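Local coordinates for protein polyketide Synthase III (PDB 4B0N) that probably acts as a type III polyketide synthase, transferring acyl groups and building phlorotannin monomers in a brown alga, and holds an arachidonic acid in its pocket, at residues A[91-96]-A[223-228]; A[325-330]-A[390-395]. One frame throughout, in Å; residues are numbered along the deposited sequence.

Contact 1. Residues A[91-96]-A[223-228]; sequences RYFAVP and LSSVHT. With ACD (arachidonic acid), chain D.
Phe-93 and Ser-225 meet where the two backbones pass closest, the ring atom CD1 of Phe-93 lying 3.6 Å from Ser-225 CB. Beyond Phe-93 the contact continues through Ala-94 and Val-95: Val-95 CG2 approaches Ser-225 OG at 3.5 Å, and Ala-94 CB packs against Leu-223 CD2 at 3.7 Å. The serine hydroxyl sits between the backbone N and the carbonyl carbon (chi1 75°), which carries it to the Ala-94 and Val-95 side while CB stays with the phenylalanine. Its hydrogen bond is made to Asp-245 at the start of strand 245-255.

Five residues of the two segments line part of the arachidonic acid pocket in this thiolase-fold member of the chalcone/stilbene synthase family. The far end of the fatty acid passes between them: ACD C18 is 3.7 Å from Phe-93 CZ and 3.5 Å from Arg-91 NH1, and Thr-228 CG2 comes within 3.5 Å of ACD C17. Phe-93 CZ also lies over the rim of one face of the Arg-91 guanidinium, 3.2 Å above its plane. With an alanine in place of Arg-91, this flat group is gone, and the hydrocarbon tail and the Phe-93 ring would probably both lose a wall.

Farther out, Gln-59 accepts a hydrogen bond from Arg-91 NE, strand 55-58 pairs with the strand carrying Arg-91 and Phe-93, and His-227 is tethered through NE2 to the carbonyl of Thr-163.

Contact 2. Residues A[325-330]-A[390-395]; sequences VDFWCV and PGYQTG
Strand 327-330 begins alongside strand 394-401 in parallel, with Phe-327 bridged to Gly-395 and their CA atoms 4.5 Å apart. Thr-394 O accepts the N-H of Asp-326 (N to O 2.5 Å), with a C=O...N angle of 170°, and takes a second, weak bond from Phe-327 N.

Among the side chains, Asp-326 and Phe-327 do most of the joining. The Asp-326 carboxylate turns to the loop before strand 394-401, where OD2 accepts the Gln-393 N-H (N to OD2 2.6 Å). That bond is nearly straight at the hydrogen (173°), but the donor comes from above the carboxylate plane. Asp-326 CB meanwhile rests at the edge of the Tyr-392 ring, 3.5 Å from CD1 and near the ring plane. Phe-327 has its CG between the backbone N and the carbonyl carbon (chi1 64°), a turn that folds the ring back over its bridge partner. Gly-395 CA consequently stands 3.4 Å from the centroid of the Phe-327 ring, almost on the ring normal, as a CH-pi contact. A CB at Gly-395 would probably run into the ring. An edge of Phe-327 is directed toward the face of Tyr-392 in an offset edge-to-face pair, the centroids 5.3 Å apart, and CD1 of Phe-327 touches Tyr-392 CB at 3.5 Å. Val-377 of helix 369-385 packs on both aromatic side chains.

This is the edge of the C-terminal thiolase-like sheet, with 327-330 outermost within the chain. Before the bridge, where neither segment is yet strand, a side-chain carboxylate ties the two together by holding a loop N-H at the partly exposed rim, while the aromatic contacts occupy the side facing the helix; the charge of Asp-326 is probably steadied by that N-H.

From the N terminus, the chain passes through strand 90-93 and returns 127 residues later in the loop after strand 215-223, where contact 1 closes a long loop of helices and strands within the N-terminal chalcone synthase range. It then continues into the C-terminal range, and contact 2 closes a shorter, largely helical loop between strands 327-330 and 394-401. The two loops follow in series, neither nesting nor crossing. Contact 1 ties the small 55-58/90-93 sheet to the end of a central strand at the ligand pocket; contact 2 joins neighbouring strands of the four-stranded C-terminal sheet. Their centres lie 32 Å apart, on opposite sides of the chain's centre, and they do not touch.

Contact 1. Residues A[91-96]-A[223-228]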
loop_
_atom_site.group_PDB
_atom_site.type_symbol
_atom_site.label_atom_id
_atom_site.label_comp_id
_atom_site.label_asym_id
_atom_site.label_seq_id
_atom_site.Cartn_x
_atom_site.Cartn_y
_atom_site.Cartn_z
ATOM N N ARG A 91 23.705 14.115 4.171
ATOM C CA ARG A 91 22.318 13.640 4.095
ATOM C C ARG A 91 21.460 14.235 5.214
ATOM O O ARG A 91 21.985 14.707 6.223
ATOM C CB ARG A 91 22.235 12.104 4.057
ATOM C CG ARG A 91 23.057 11.381 5.105
ATOM C CD ARG A 91 23.351 9.949 4.699
ATOM N NE ARG A 91 24.352 9.362 5.585
ATOM C CZ ARG A 91 24.097 8.471 6.542
ATOM N NH1 ARG A 91 22.864 8.023 6.741
ATOM N NH2 ARG A 91 25.087 8.013 7.296
ATOM N N TYR A 92 20.144 14.216 5.020
ATOM C CA TYR A 92 19.210 14.910 5.910
ATOM C C TYR A 92 18.485 13.960 6.864
ATOM O O TYR A 92 18.064 12.872 6.470
ATOM C CB TYR A 92 18.191 15.708 5.091
ATOM C CG TYR A 92 18.795 16.802 4.237
ATOM C CD1 TYR A 92 19.504 16.497 3.074
ATOM C CD2 TYR A 92 18.646 18.143 4.584
ATOM C CE1 TYR A 92 20.058 17.495 2.294
ATOM C CE2 TYR A 92 19.194 19.150 3.805
ATOM C CZ TYR A 92 19.897 18.818 2.662
ATOM O OH TYR A 92 20.449 19.810 1.885
ATOM N N PHE A 93 18.343 14.388 8.117
ATOM C CA PHE A 93 17.655 13.606 9.144
ATOM C C PHE A 93 16.596 14.426 9.884
ATOM O O PHE A 93 16.747 15.634 10.072
ATOM C CB PHE A 93 18.658 13.030 10.151
ATOM C CG PHE A 93 19.767 12.226 9.527
ATOM C CD1 PHE A 93 19.489 11.127 8.718
ATOM C CD2 PHE A 93 21.096 12.555 9.767
ATOM C CE1 PHE A 93 20.514 10.387 8.148
ATOM C CE2 PHE A 93 22.123 11.817 9.204
ATOM C CZ PHE A 93 21.833 10.731 8.396
ATOM N N ALA A 94 15.527 13.751 10.302
ATOM C CA ALA A 94 14.435 14.383 11.052
ATOM C C ALA A 94 14.726 14.467 12.551
ATOM O O ALA A 94 14.072 15.217 13.278
ATOM C CB ALA A 94 13.129 13.642 10.805
ATOM N N VAL A 95 15.710 13.696 13.002
ATOM C CA VAL A 95 16.058 13.626 14.416
ATOM C C VAL A 95 17.414 14.294 14.662
ATOM O O VAL A 95 18.342 14.122 13.864
ATOM C CB VAL A 95 16.092 12.169 14.931
ATOM C CG1 VAL A 95 15.544 12.108 16.340
ATOM C CG2 VAL A 95 15.272 11.246 14.042
ATOM N N PRO A 96 17.535 15.065 15.763
ATOM C CA PRO A 96 18.798 15.750 16.068
ATOM C C PRO A 96 19.921 14.843 16.588
ATOM O O PRO A 96 21.050 15.307 16.736
ATOM C CB PRO A 96 18.397 16.764 17.146
ATOM C CG PRO A 96 17.190 16.177 17.790
ATOM C CD PRO A 96 16.458 15.467 16.690
ATOM N N LEU A 223 11.547 8.226 6.062
ATOM C CA LEU A 223 12.348 8.608 7.222
ATOM C C LEU A 223 13.072 7.392 7.782
ATOM O O LEU A 223 12.595 6.757 8.726
ATOM C CB LEU A 223 11.471 9.234 8.313
ATOM C CG LEU A 223 11.061 10.706 8.251
ATOM C CD1 LEU A 223 9.935 10.947 7.259
ATOM C CD2 LEU A 223 10.627 11.136 9.639
ATOM N N SER A 224 14.220 7.064 7.194
ATOM C CA SER A 224 15.047 5.963 7.691
ATOM C C SER A 224 15.853 6.333 8.948
ATOM O O SER A 224 16.487 5.467 9.557
ATOM C CB SER A 224 15.950 5.397 6.583
ATOM O OG SER A 224 16.618 6.416 5.864
ATOM N N SER A 225 15.809 7.606 9.345
ATOM C CA SER A 225 16.519 8.071 10.544
ATOM C C SER A 225 15.783 7.740 11.842
ATOM O O SER A 225 16.247 8.075 12.933
ATOM C CB SER A 225 16.794 9.578 10.477
ATOM O OG SER A 225 15.620 10.333 10.731
ATOM N N VAL A 226 14.632 7.092 11.720
ATOM C CA VAL A 226 13.860 6.705 12.892
ATOM C C VAL A 226 14.015 5.207 13.156
ATOM O O VAL A 226 13.532 4.697 14.164
ATOM C CB VAL A 226 12.367 7.073 12.757
ATOM C CG1 VAL A 226 11.817 7.472 14.114
ATOM C CG2 VAL A 226 12.171 8.219 11.776
ATOM N N HIS A 227 14.707 4.517 12.248
ATOM C CA HIS A 227 14.889 3.066 12.332
ATOM C C HIS A 227 16.311 2.638 12.587
ATOM O O HIS A 227 16.656 1.469 12.391
ATOM C CB HIS A 227 14.361 2.395 11.067
ATOM C CG HIS A 227 12.887 2.612 10.838
ATOM N ND1 HIS A 227 11.945 1.990 11.568
ATOM C CD2 HIS A 227 12.212 3.415 9.921
ATOM C CE1 HIS A 227 10.727 2.377 11.148
ATOM N NE2 HIS A 227 10.892 3.247 10.138
ATOM N N THR A 228 17.146 3.569 13.039
ATOM C CA THR A 228 18.562 3.285 13.268
ATOM C C THR A 228 18.754 2.397 14.501
ATOM O O THR A 228 18.107 2.605 15.532
ATOM C CB THR A 228 19.403 4.577 13.391
ATOM O OG1 THR A 228 19.423 5.027 14.750
ATOM C CG2 THR A 228 18.840 5.672 12.497
HETATM C C1 ACD D . 16.671 -0.901 -0.507
HETATM C C2 ACD D . 15.264 -1.067 0.024
HETATM C C3 ACD D . 15.010 -0.057 1.138
HETATM C C4 ACD D . 14.100 -0.639 2.212
HETATM C C5 ACD D . 14.201 0.179 3.477
HETATM C C6 ACD D . 13.508 -0.162 4.560
HETATM C C7 ACD D . 13.617 0.681 5.808
HETATM C C8 ACD D . 14.808 0.286 6.646
HETATM C C9 ACD D . 15.369 1.194 7.443
HETATM C C10 ACD D . 16.558 0.831 8.302
HETATM C C11 ACD D . 17.756 1.657 7.908
HETATM C C12 ACD D . 18.465 2.291 8.838
HETATM C C13 ACD D . 19.667 3.109 8.429
HETATM C C14 ACD D . 19.622 4.480 9.062
HETATM C C15 ACD D . 20.498 5.407 8.677
HETATM C C16 ACD D . 20.483 6.785 9.291
HETATM C C17 ACD D . 21.430 6.809 10.486
HETATM C C18 ACD D . 22.706 7.593 10.203
HETATM C C19 ACD D . 23.902 6.879 10.819
HETATM C C20 ACD D . 25.138 7.749 10.787
HETATM O O1 ACD D . 16.849 -0.857 -1.746
#

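Contact 2. Residues A[325-330]-A[390-395]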
loop_
_atom_site.group_PDB
_atom_site.type_symbol
_atom_site.label_atom_id
_atom_site.label_comp_id
_atom_site.label_asym_id
_atom_site.label_seq_id
_atom_site.Cartn_x
_atom_site.Cartn_y
_atom_site.Cartn_z
ATOM N N VAL A 325 17.623 7.662 -26.267
ATOM C CA VAL A 325 17.338 8.193 -24.928
ATOM C C VAL A 325 18.259 9.363 -24.558
ATOM O O VAL A 325 19.485 9.224 -24.541
ATOM C CB VAL A 325 17.411 7.089 -23.845
ATOM C CG1 VAL A 325 17.017 7.642 -22.483
ATOM C CG2 VAL A 325 16.514 5.913 -24.214
ATOM N N ASP A 326 17.645 10.507 -24.258
ATOM C CA ASP A 326 18.362 11.741 -23.920
ATOM C C ASP A 326 18.787 11.786 -22.458
ATOM O O ASP A 326 19.913 12.183 -22.150
ATOM C CB ASP A 326 17.498 12.967 -24.223
ATOM C CG ASP A 326 17.097 13.061 -25.679
ATOM O OD1 ASP A 326 17.417 12.144 -26.463
ATOM O OD2 ASP A 326 16.452 14.065 -26.039
ATOM N N PHE A 327 17.879 11.400 -21.560
ATOM C CA PHE A 327 18.182 11.377 -20.129
ATOM C C PHE A 327 17.865 10.046 -19.450
ATOM O O PHE A 327 16.825 9.438 -19.703
ATOM C CB PHE A 327 17.523 12.553 -19.389
ATOM C CG PHE A 327 16.014 12.540 -19.404
ATOM C CD1 PHE A 327 15.306 13.099 -20.465
ATOM C CD2 PHE A 327 15.297 12.011 -18.332
ATOM C CE1 PHE A 327 13.917 13.108 -20.470
ATOM C CE2 PHE A 327 13.909 12.015 -18.333
ATOM C CZ PHE A 327 13.218 12.566 -19.401
ATOM N N TRP A 328 18.781 9.601 -18.599
ATOM C CA TRP A 328 18.582 8.392 -17.813
ATOM C C TRP A 328 18.523 8.759 -16.362
ATOM O O TRP A 328 19.446 9.386 -15.834
ATOM C CB TRP A 328 19.710 7.393 -18.049
ATOM C CG TRP A 328 19.823 6.882 -19.467
ATOM C CD1 TRP A 328 20.448 7.500 -20.546
ATOM C CD2 TRP A 328 19.319 5.607 -20.002
ATOM N NE1 TRP A 328 20.357 6.727 -21.678
ATOM C CE2 TRP A 328 19.696 5.579 -21.422
ATOM C CE3 TRP A 328 18.615 4.530 -19.471
ATOM C CZ2 TRP A 328 19.372 4.513 -22.249
ATOM C CZ3 TRP A 328 18.296 3.460 -20.317
ATOM C CH2 TRP A 328 18.665 3.454 -21.672
ATOM N N CYS A 329 17.428 8.385 -15.708
ATOM C CA CYS A 329 17.263 8.637 -14.281
ATOM C C CYS A 329 17.404 7.349 -13.475
ATOM O O CYS A 329 16.420 6.673 -13.174
ATOM C CB CYS A 329 15.929 9.327 -14.000
ATOM S SG CYS A 329 15.877 11.056 -14.519
ATOM N N VAL A 330 18.645 7.013 -13.142
ATOM C CA VAL A 330 18.944 5.812 -12.371
ATOM C C VAL A 330 18.785 6.105 -10.882
ATOM O O VAL A 330 19.172 7.176 -10.408
ATOM C CB VAL A 330 20.373 5.289 -12.649
ATOM C CG1 VAL A 330 20.605 3.954 -11.954
ATOM C CG2 VAL A 330 20.613 5.149 -14.144
ATOM N N PRO A 390 15.123 22.955 -28.063
ATOM C CA PRO A 390 14.165 21.839 -28.160
ATOM C C PRO A 390 13.961 21.051 -26.860
ATOM O O PRO A 390 12.849 20.591 -26.591
ATOM C CB PRO A 390 14.769 20.941 -29.250
ATOM C CG PRO A 390 16.219 21.280 -29.266
ATOM C CD PRO A 390 16.298 22.741 -28.931
ATOM N N GLY A 391 15.022 20.908 -26.068
ATOM C CA GLY A 391 14.959 20.170 -24.807
ATOM C C GLY A 391 15.121 18.672 -24.992
ATOM O O GLY A 391 15.323 18.192 -26.114
ATOM N N TYR A 392 15.041 17.937 -23.884
ATOM C CA TYR A 392 15.107 16.478 -23.897
ATOM C C TYR A 392 13.879 15.893 -24.587
ATOM O O TYR A 392 12.750 16.273 -24.277
ATOM C CB TYR A 392 15.205 15.929 -22.471
ATOM C CG TYR A 392 16.465 16.304 -21.720
ATOM C CD1 TYR A 392 17.693 15.727 -22.038
ATOM C CD2 TYR A 392 16.423 17.219 -20.671
ATOM C CE1 TYR A 392 18.846 16.063 -21.345
ATOM C CE2 TYR A 392 17.571 17.562 -19.971
ATOM C CZ TYR A 392 18.779 16.981 -20.311
ATOM O OH TYR A 392 19.917 17.322 -19.617
ATOM N N GLN A 393 14.108 14.971 -25.519
ATOM C CA GLN A 393 13.031 14.367 -26.309
ATOM C C GLN A 393 12.521 13.050 -25.723
ATOM O O GLN A 393 11.322 12.770 -25.776
ATOM C CB GLN A 393 13.479 14.148 -27.759
ATOM C CG GLN A 393 13.702 15.426 -28.559
ATOM C CD GLN A 393 12.411 16.077 -29.032
ATOM O OE1 GLN A 393 11.440 15.396 -29.375
ATOM N NE2 GLN A 393 12.403 17.406 -29.067
ATOM N N THR A 394 13.434 12.246 -25.179
ATOM C CA THR A 394 13.104 10.913 -24.671
ATOM C C THR A 394 14.005 10.530 -23.498
ATOM O O THR A 394 15.229 10.572 -23.614
ATOM C CB THR A 394 13.247 9.840 -25.772
ATOM O OG1 THR A 394 12.478 10.218 -26.920
ATOM C CG2 THR A 394 12.772 8.483 -25.275
ATOM N N GLY A 395 13.390 10.149 -22.378
ATOM C CA GLY A 395 14.132 9.688 -21.204
ATOM C C GLY A 395 13.501 8.522 -20.466
ATOM O O GLY A 395 12.294 8.282 -20.582
#